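PDB 4G68: ABC transporter from Caldanaerobius, which probably captures xylan-derived oligosaccharides outside the cell as the solute-binding component of an ABC transporter and hands them over for uptake. Local coordinates for residues C[192-197]-C[264-269]; C[204-209]-C[249-254]; C[253-258]-C[410-415]. All coordinates share one frame; numbering follows the deposited sequence.

Interaction 1: C[192-197]-C[264-269]; sequences PFALGE and TAEFNQ
A first torsion of -114°, well away from a staggered position, together with a chain extended beyond CG (chi2 -173°), sets the carboxylate of Glu266 beside Ala194, the CB of the glutamate already facing the loop. The reach ends with Glu266 OE1 only 3.1 Å from Ala194 CB, while Glu266 CB rests 3.8 Å from the same methyl. Ala194 is thus approached twice by one residue, through its aliphatic base and its charged end. Phe267 contributes differently. Its CG stands anti to the backbone N (chi1 -165°), which turns the ring away to meet Phe285 edge-to-face, so that of its side chain CB is the part nearest the loop, 4.2 Å from Ala194 CB.

The contact illustrates how a small side chain lets a helix sit close to an extended loop: the CA atoms of Ala194 and Phe267 are 5.9 Å apart. Segment 192-197 runs between helices 175-187 and 201-215 and is tied through Pro192 and Ala194 to Met274, so helix 260-268 is joined here to a loop that also holds the strand following it, as part of the solute-binding protein fold.

Polar communication is indirect. A water donates to Leu195 O at 2.6 Å and to Glu266 OE1 at 2.8 Å, bridging two acceptors that, with the acid ionised, have no proton to share. With both its hydrogens spent this way, the water satisfies both at once. The other carboxylate oxygen lies close to Asp252, a pairing of like charges that probably raises the proton affinity of one of the two acids.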
loop_
_atom_site.group_PDB
_atom_site.type_symbol
_atom_site.label_atom_id
_atom_site.label_comp_id
_atom_site.label_asym_id
_atom_site.label_seq_id
_atom_site.Cartn_x
_atom_site.Cartn_y
_atom_site.Cartn_z
ATOM N N PRO C 192 -6.026 4.271 20.983
ATOM C CA PRO C 192 -5.264 5.300 20.262
ATOM C C PRO C 192 -5.164 4.937 18.795
ATOM O O PRO C 192 -5.347 5.778 17.970
ATOM C CB PRO C 192 -3.853 5.195 20.902
ATOM C CG PRO C 192 -4.171 4.772 22.296
ATOM C CD PRO C 192 -5.245 3.731 22.114
ATOM N N PHE C 193 -4.809 3.691 18.492
ATOM C CA PHE C 193 -4.699 3.270 17.106
ATOM C C PHE C 193 -5.594 2.050 16.883
ATOM O O PHE C 193 -5.554 1.104 17.686
ATOM C CB PHE C 193 -3.265 2.821 16.767
ATOM C CG PHE C 193 -2.320 3.931 16.382
ATOM C CD1 PHE C 193 -2.086 4.265 15.016
ATOM C CD2 PHE C 193 -1.584 4.603 17.359
ATOM C CE1 PHE C 193 -1.200 5.298 14.693
ATOM C CE2 PHE C 193 -0.659 5.587 17.008
ATOM C CZ PHE C 193 -0.453 5.917 15.683
ATOM N N ALA C 194 -6.371 2.063 15.792
ATOM C CA ALA C 194 -7.016 0.847 15.306
ATOM C C ALA C 194 -5.991 0.129 14.482
ATOM O O ALA C 194 -5.677 0.611 13.396
ATOM C CB ALA C 194 -8.217 1.172 14.425
ATOM N N LEU C 195 -5.462 -0.999 14.977
ATOM C CA LEU C 195 -4.586 -1.852 14.093
ATOM C C LEU C 195 -5.078 -3.331 13.957
ATOM O O LEU C 195 -5.420 -3.949 14.971
ATOM C CB LEU C 195 -3.121 -1.766 14.518
ATOM C CG LEU C 195 -2.120 -2.757 13.918
ATOM C CD1 LEU C 195 -1.916 -2.543 12.399
ATOM C CD2 LEU C 195 -0.794 -2.784 14.656
ATOM N N GLY C 196 -5.107 -3.891 12.715
ATOM C CA GLY C 196 -5.266 -5.320 12.547
ATOM C C GLY C 196 -3.990 -5.986 12.055
ATOM O O GLY C 196 -3.630 -5.821 10.878
ATOM N N GLU C 197 -3.318 -6.751 12.933
ATOM C CA GLU C 197 -1.966 -7.281 12.641
ATOM C C GLU C 197 -1.889 -8.775 12.170
ATOM O O GLU C 197 -0.811 -9.290 11.854
ATOM C CB GLU C 197 -1.010 -6.974 13.817
ATOM C CG GLU C 197 0.302 -7.755 13.903
ATOM C CD GLU C 197 1.326 -7.353 12.822
ATOM O OE1 GLU C 197 0.954 -6.466 11.999
ATOM O OE2 GLU C 197 2.475 -7.919 12.795
ATOM N N THR C 264 -9.949 -1.168 9.762
ATOM C CA THR C 264 -10.647 -0.072 9.082
ATOM C C THR C 264 -12.151 0.037 9.541
ATOM O O THR C 264 -12.727 1.131 9.663
ATOM C CB THR C 264 -10.512 -0.182 7.518
ATOM O OG1 THR C 264 -11.057 -1.431 7.078
ATOM C CG2 THR C 264 -9.039 -0.150 7.114
ATOM N N ALA C 265 -12.784 -1.094 9.815
ATOM C CA ALA C 265 -14.153 -1.036 10.360
ATOM C C ALA C 265 -14.169 -0.418 11.792
ATOM O O ALA C 265 -15.018 0.437 12.088
ATOM C CB ALA C 265 -14.787 -2.429 10.339
ATOM N N GLU C 266 -13.203 -0.806 12.634
ATOM C CA GLU C 266 -12.958 -0.138 13.916
ATOM C C GLU C 266 -12.911 1.380 13.764
ATOM O O GLU C 266 -13.724 2.117 14.352
ATOM C CB GLU C 266 -11.617 -0.569 14.466
ATOM C CG GLU C 266 -11.757 -1.363 15.745
ATOM C CD GLU C 266 -10.424 -1.669 16.408
ATOM O OE1 GLU C 266 -9.354 -1.176 16.044
ATOM O OE2 GLU C 266 -10.444 -2.472 17.336
ATOM N N PHE C 267 -11.955 1.829 12.950
ATOM C CA PHE C 267 -11.721 3.247 12.750
ATOM C C PHE C 267 -12.876 3.967 12.132
ATOM O O PHE C 267 -13.115 5.116 12.514
ATOM C CB PHE C 267 -10.525 3.487 11.863
ATOM C CG PHE C 267 -10.018 4.913 11.895
ATOM C CD1 PHE C 267 -9.599 5.492 13.087
ATOM C CD2 PHE C 267 -9.938 5.659 10.735
ATOM C CE1 PHE C 267 -9.103 6.790 13.110
ATOM C CE2 PHE C 267 -9.415 6.944 10.737
ATOM C CZ PHE C 267 -9.019 7.527 11.934
ATOM N N ASN C 268 -13.554 3.322 11.181
ATOM C CA ASN C 268 -14.684 3.961 10.495
ATOM C C ASN C 268 -15.949 4.021 11.331
ATOM O O ASN C 268 -16.858 4.798 11.011
ATOM C CB ASN C 268 -14.869 3.567 8.988
ATOM C CG ASN C 268 -15.708 2.309 8.753
ATOM O OD1 ASN C 268 -16.351 1.761 9.640
ATOM N ND2 ASN C 268 -15.702 1.848 7.502
ATOM N N GLN C 269 -15.984 3.220 12.412
ATOM C CA GLN C 269 -17.075 3.301 13.395
ATOM C C GLN C 269 -16.763 4.295 14.516
ATOM O O GLN C 269 -17.527 4.434 15.465
ATOM C CB GLN C 269 -17.383 1.908 13.955
ATOM C CG GLN C 269 -18.012 0.967 12.924
ATOM C CD GLN C 269 -19.267 1.541 12.271
ATOM O OE1 GLN C 269 -19.256 1.958 11.090
ATOM N NE2 GLN C 269 -20.349 1.577 13.026
HETATM O O HOH W 1 -7.608 -3.329 16.302
#

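Interaction 2: C[204-209]-C[249-254]; sequences MWYYDM and GAFDSG
Tyr206 and Phe251 meet with their ring planes inclined at 67° and their side chains sliding past each other in opposite directions, an oblique pairing. The closest approach is 3.6 Å, between Tyr206 CE1 and Phe251 CE1. Seen from the phenylalanine, the tyrosine CE1 arrives at the ring edge, near its plane; Phe251 CZ follows at 3.8 Å from that same atom. The ring centroids are 5.6 Å apart. In both residues CG is anti to the carbonyl carbon, and these torsions let the two rings span the distance between backbones whose nearest CA atoms, those of Tyr206 and Ala250, are 11.8 Å apart.

The loop owes its start to a Schellman motif: Gly249, with a positive phi of 87°, closes helix 233-248 and releases the chain toward helix 260-268. Two residues on, Phe251 links helix 201-215 to the loop that follows helix 233-248, across a largely helical part of the solute-binding fold. Within the loop, Ala250 CB lies over the centre of one face of the Phe251 ring, 3.7 Å above its plane. Phe255 stacks on Phe251 as well, while Tyr206 meets Phe276 edge-to-face, and Met245 of helix 233-248 touches both Tyr206 and Phe251.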
loop_
_atom_site.group_PDB
_atom_site.type_symbol
_atom_site.label_atom_id
_atom_site.label_comp_id
_atom_site.label_asym_id
_atom_site.label_seq_id
_atom_site.Cartn_x
_atom_site.Cartn_y
_atom_site.Cartn_z
ATOM N N MET C 204 3.643 -3.932 9.693
ATOM C CA MET C 204 4.925 -3.848 9.052
ATOM C C MET C 204 5.105 -2.384 8.545
ATOM O O MET C 204 6.101 -1.813 8.792
ATOM C CB MET C 204 4.927 -4.875 7.901
ATOM C CG MET C 204 6.274 -5.342 7.439
ATOM S SD MET C 204 6.387 -5.496 5.610
ATOM C CE MET C 204 5.813 -3.826 5.172
ATOM N N TRP C 205 4.143 -1.837 7.794
ATOM C CA TRP C 205 4.060 -0.331 7.560
ATOM C C TRP C 205 4.577 0.628 8.668
ATOM O O TRP C 205 5.331 1.630 8.392
ATOM C CB TRP C 205 2.632 0.043 7.138
ATOM C CG TRP C 205 2.434 -0.270 5.689
ATOM C CD1 TRP C 205 2.508 -1.528 5.074
ATOM C CD2 TRP C 205 2.217 0.679 4.593
ATOM N NE1 TRP C 205 2.407 -1.402 3.701
ATOM C CE2 TRP C 205 2.231 -0.113 3.352
ATOM C CE3 TRP C 205 2.090 2.055 4.508
ATOM C CZ2 TRP C 205 2.016 0.472 2.111
ATOM C CZ3 TRP C 205 1.886 2.638 3.282
ATOM C CH2 TRP C 205 1.868 1.875 2.096
ATOM N N TYR C 206 4.147 0.365 9.910
ATOM C CA TYR C 206 4.565 1.136 11.055
ATOM C C TYR C 206 6.060 1.019 11.184
ATOM O O TYR C 206 6.741 2.061 11.276
ATOM C CB TYR C 206 3.872 0.617 12.347
ATOM C CG TYR C 206 2.422 0.926 12.519
ATOM C CD1 TYR C 206 1.992 1.565 13.684
ATOM C CD2 TYR C 206 1.445 0.477 11.615
ATOM C CE1 TYR C 206 0.665 1.840 13.890
ATOM C CE2 TYR C 206 0.087 0.724 11.836
ATOM C CZ TYR C 206 -0.282 1.395 12.992
ATOM O OH TYR C 206 -1.611 1.719 13.261
ATOM N N TYR C 207 6.582 -0.223 11.165
ATOM C CA TYR C 207 8.036 -0.412 11.388
ATOM C C TYR C 207 8.848 0.179 10.248
ATOM O O TYR C 207 9.786 0.933 10.466
ATOM C CB TYR C 207 8.434 -1.933 11.527
ATOM C CG TYR C 207 9.909 -2.015 11.594
ATOM C CD1 TYR C 207 10.572 -1.897 12.817
ATOM C CD2 TYR C 207 10.673 -2.073 10.430
ATOM C CE1 TYR C 207 11.979 -1.882 12.863
ATOM C CE2 TYR C 207 12.049 -2.020 10.455
ATOM C CZ TYR C 207 12.710 -1.957 11.676
ATOM O OH TYR C 207 14.092 -1.960 11.663
ATOM N N ASP C 208 8.511 -0.198 9.008
ATOM C CA ASP C 208 9.119 0.472 7.825
ATOM C C ASP C 208 9.184 1.994 7.902
ATOM O O ASP C 208 10.252 2.584 7.644
ATOM C CB ASP C 208 8.404 0.083 6.536
ATOM C CG ASP C 208 8.503 -1.385 6.231
ATOM O OD1 ASP C 208 9.137 -2.084 7.006
ATOM O OD2 ASP C 208 7.904 -1.854 5.222
ATOM N N MET C 209 8.042 2.613 8.240
ATOM C CA MET C 209 7.991 4.085 8.302
ATOM C C MET C 209 8.971 4.614 9.323
ATOM O O MET C 209 9.662 5.603 9.061
ATOM C CB MET C 209 6.610 4.657 8.668
ATOM C CG MET C 209 6.795 6.015 9.418
ATOM S SD MET C 209 7.305 7.300 8.224
ATOM C CE MET C 209 6.094 6.904 6.947
ATOM N N GLY C 249 0.602 1.570 24.895
ATOM C CA GLY C 249 -0.777 1.052 24.784
ATOM C C GLY C 249 -1.483 1.670 23.575
ATOM O O GLY C 249 -2.685 1.971 23.624
ATOM N N ALA C 250 -0.723 1.885 22.498
ATOM C CA ALA C 250 -1.331 2.270 21.214
ATOM C C ALA C 250 -2.439 1.325 20.698
ATOM O O ALA C 250 -3.351 1.781 20.024
ATOM C CB ALA C 250 -0.259 2.459 20.163
ATOM N N PHE C 251 -2.381 0.023 21.015
ATOM C CA PHE C 251 -3.250 -0.967 20.341
ATOM C C PHE C 251 -4.209 -1.671 21.279
ATOM O O PHE C 251 -3.861 -1.944 22.426
ATOM C CB PHE C 251 -2.422 -1.963 19.474
ATOM C CG PHE C 251 -1.327 -1.262 18.644
ATOM C CD1 PHE C 251 -1.662 -0.483 17.501
ATOM C CD2 PHE C 251 0.041 -1.338 19.026
ATOM C CE1 PHE C 251 -0.669 0.209 16.807
ATOM C CE2 PHE C 251 1.020 -0.662 18.320
ATOM C CZ PHE C 251 0.685 0.106 17.216
ATOM N N ASP C 252 -5.405 -1.980 20.806
ATOM C CA ASP C 252 -6.343 -2.799 21.567
ATOM C C ASP C 252 -5.691 -4.145 21.919
ATOM O O ASP C 252 -4.852 -4.644 21.175
ATOM C CB ASP C 252 -7.606 -3.065 20.773
ATOM C CG ASP C 252 -8.611 -1.909 20.838
ATOM O OD1 ASP C 252 -8.841 -1.302 21.924
ATOM O OD2 ASP C 252 -9.206 -1.621 19.771
ATOM N N SER C 253 -6.079 -4.733 23.041
ATOM C CA SER C 253 -5.538 -6.035 23.473
ATOM C C SER C 253 -5.453 -7.129 22.343
ATOM O O SER C 253 -4.401 -7.735 22.124
ATOM C CB SER C 253 -6.315 -6.541 24.715
ATOM O OG SER C 253 -6.412 -5.527 25.736
ATOM N N GLY C 254 -6.539 -7.360 21.617
ATOM C CA GLY C 254 -6.536 -8.401 20.563
ATOM C C GLY C 254 -6.134 -8.014 19.134
ATOM O O GLY C 254 -6.502 -8.711 18.145
#

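Interaction 3: C[253-258]-C[410-415]; sequences SGFMGL and QLFAKQ
Met256, in a short 3-10 turn, faces Ala413 just beyond the end of helix 398-412, with their CA atoms 7.9 Å apart. Lys414, at positive phi, forms the Schellman motif that ends this helix, and the contact therefore gathers at a helix terminus.

Two kinds of side chain make the contact. Phe255 takes the crowded position, CG between its backbone N and carbonyl carbon (chi1 75°), and extends its ring to Phe412, whose side chain it crosses at about a right angle. The ring planes are inclined at 62° and the centroids 5.9 Å apart. Phe255 leads with its edge, its CE1 coming within 3.6 Å of Phe412 CD2; Phe412 O lies in the plane of the Phe255 ring, 4.0 Å from its CZ. Alongside the ring pair, Met256 lays its sulfur against Ala413, with SD 3.6 Å from Ala413 CB, and a bend at chi3 keeps CE alongside as well. The methionine also shelters its neighbour: Met256 CG stands 3.9 Å above one face of the Phe255 ring, offset toward the rim. The phenylalanine pair is buried, whereas Met256 lies at the protein surface.

Further in, Phe412 packs on Leu242 and Val246 of helix 233-248, and both aromatics touch Leu195, so the 3-10 turn, the end of helix 398-412 and helix 233-248 converge around one apolar core.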
loop_
_atom_site.group_PDB
_atom_site.type_symbol
_atom_site.label_atom_id
_atom_site.label_comp_id
_atom_site.label_asym_id
_atom_site.label_seq_id
_atom_site.Cartn_x
_atom_site.Cartn_y
_atom_site.Cartn_z
ATOM N N SER C 253 -6.079 -4.733 23.041
ATOM C CA SER C 253 -5.538 -6.035 23.473
ATOM C C SER C 253 -5.453 -7.129 22.343
ATOM O O SER C 253 -4.401 -7.735 22.124
ATOM C CB SER C 253 -6.315 -6.541 24.715
ATOM O OG SER C 253 -6.412 -5.527 25.736
ATOM N N GLY C 254 -6.539 -7.360 21.617
ATOM C CA GLY C 254 -6.536 -8.401 20.563
ATOM C C GLY C 254 -6.134 -8.014 19.134
ATOM O O GLY C 254 -6.502 -8.711 18.145
ATOM N N PHE C 255 -5.363 -6.933 19.003
ATOM C CA PHE C 255 -5.029 -6.389 17.662
ATOM C C PHE C 255 -4.348 -7.427 16.769
ATOM O O PHE C 255 -4.573 -7.415 15.563
ATOM C CB PHE C 255 -4.224 -5.074 17.776
ATOM C CG PHE C 255 -2.768 -5.245 18.181
ATOM C CD1 PHE C 255 -1.769 -5.056 17.259
ATOM C CD2 PHE C 255 -2.399 -5.573 19.484
ATOM C CE1 PHE C 255 -0.448 -5.191 17.599
ATOM C CE2 PHE C 255 -1.057 -5.686 19.837
ATOM C CZ PHE C 255 -0.090 -5.521 18.894
ATOM N N MET C 256 -3.548 -8.339 17.364
ATOM C CA MET C 256 -2.798 -9.359 16.577
ATOM C C MET C 256 -3.706 -10.404 15.907
ATOM O O MET C 256 -3.290 -11.059 14.939
ATOM C CB MET C 256 -1.632 -10.015 17.352
ATOM C CG MET C 256 -0.376 -9.150 17.373
ATOM S SD MET C 256 0.975 -9.621 18.462
ATOM C CE MET C 256 0.097 -10.161 19.924
ATOM N N GLY C 257 -4.944 -10.518 16.391
ATOM C CA GLY C 257 -5.953 -11.432 15.821
ATOM C C GLY C 257 -6.914 -10.803 14.822
ATOM O O GLY C 257 -7.819 -11.470 14.324
ATOM N N LEU C 258 -6.721 -9.519 14.528
ATOM C CA LEU C 258 -7.612 -8.792 13.650
ATOM C C LEU C 258 -6.894 -8.455 12.326
ATOM O O LEU C 258 -5.642 -8.278 12.287
ATOM C CB LEU C 258 -8.202 -7.531 14.344
ATOM C CG LEU C 258 -9.671 -7.446 14.852
ATOM C CD1 LEU C 258 -10.216 -8.642 15.647
ATOM C CD2 LEU C 258 -9.869 -6.160 15.649
ATOM N N GLN C 410 6.689 -10.467 15.699
ATOM C CA GLN C 410 7.295 -10.790 17.011
ATOM C C GLN C 410 7.758 -9.579 17.870
ATOM O O GLN C 410 7.776 -9.667 19.122
ATOM C CB GLN C 410 8.461 -11.727 16.762
ATOM C CG GLN C 410 7.991 -13.113 16.414
ATOM C CD GLN C 410 8.895 -13.817 15.436
ATOM O OE1 GLN C 410 10.138 -13.893 15.598
ATOM N NE2 GLN C 410 8.273 -14.339 14.400
ATOM N N LEU C 411 8.105 -8.471 17.214
ATOM C CA LEU C 411 8.265 -7.181 17.898
ATOM C C LEU C 411 6.966 -6.685 18.542
ATOM O O LEU C 411 6.959 -6.308 19.733
ATOM C CB LEU C 411 8.811 -6.085 16.960
ATOM C CG LEU C 411 10.280 -6.137 16.530
ATOM C CD1 LEU C 411 10.546 -5.063 15.465
ATOM C CD2 LEU C 411 11.226 -5.966 17.723
ATOM N N PHE C 412 5.879 -6.645 17.762
ATOM C CA PHE C 412 4.561 -6.243 18.313
ATOM C C PHE C 412 4.143 -7.140 19.500
ATOM O O PHE C 412 3.391 -6.701 20.416
ATOM C CB PHE C 412 3.488 -6.317 17.246
ATOM C CG PHE C 412 3.427 -5.104 16.332
ATOM C CD1 PHE C 412 4.059 -5.118 15.038
ATOM C CD2 PHE C 412 2.778 -3.939 16.742
ATOM C CE1 PHE C 412 3.973 -4.016 14.191
ATOM C CE2 PHE C 412 2.683 -2.838 15.898
ATOM C CZ PHE C 412 3.302 -2.862 14.622
ATOM N N ALA C 413 4.608 -8.389 19.454
ATOM C CA ALA C 413 4.121 -9.459 20.355
ATOM C C ALA C 413 4.982 -9.511 21.576
ATOM O O ALA C 413 4.722 -10.294 22.485
ATOM C CB ALA C 413 4.158 -10.818 19.670
ATOM N N LYS C 414 6.023 -8.684 21.587
ATOM C CA LYS C 414 6.959 -8.617 22.718
ATOM C C LYS C 414 7.674 -9.967 22.925
ATOM O O LYS C 414 8.053 -10.300 24.061
ATOM C CB LYS C 414 6.217 -8.188 24.000
ATOM C CG LYS C 414 5.565 -6.810 23.947
ATOM C CD LYS C 414 6.607 -5.697 23.932
ATOM C CE LYS C 414 7.105 -5.449 25.347
ATOM N NZ LYS C 414 8.156 -4.404 25.401
ATOM N N GLN C 415 7.847 -10.722 21.821
ATOM C CA GLN C 415 8.541 -12.031 21.817
ATOM C C GLN C 415 9.992 -11.963 21.313
ATOM O O GLN C 415 10.789 -12.881 21.547
ATOM C CB GLN C 415 7.774 -13.072 21.013
ATOM C CG GLN C 415 6.423 -13.432 21.593
ATOM C CD GLN C 415 5.596 -14.267 20.643
ATOM O OE1 GLN C 415 6.146 -15.088 19.894
ATOM N NE2 GLN C 415 4.267 -14.078 20.690
#

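Overall arrangement
The three contacts lie on the same side of the chain's centre and show how loops between helices can be fastened by shared partners. Interactions 2 and 3, with centres about 8 Å apart, have Ser253 and Gly254 in common and also meet through Phe251 CE2 and Phe412 CE2, 3.7 Å apart. Interaction 1 lies about 11 Å from interaction 2 and about 14 Å from interaction 3, centre to centre. Its loop 192-197 reaches both: Phe193 N probably bonds to Ala250 O at 2.8 Å, and Glu197 N to Phe255 O at 3.0 Å. Along the chain the segments of interactions 1 and 3 alternate, so the two contacts cross.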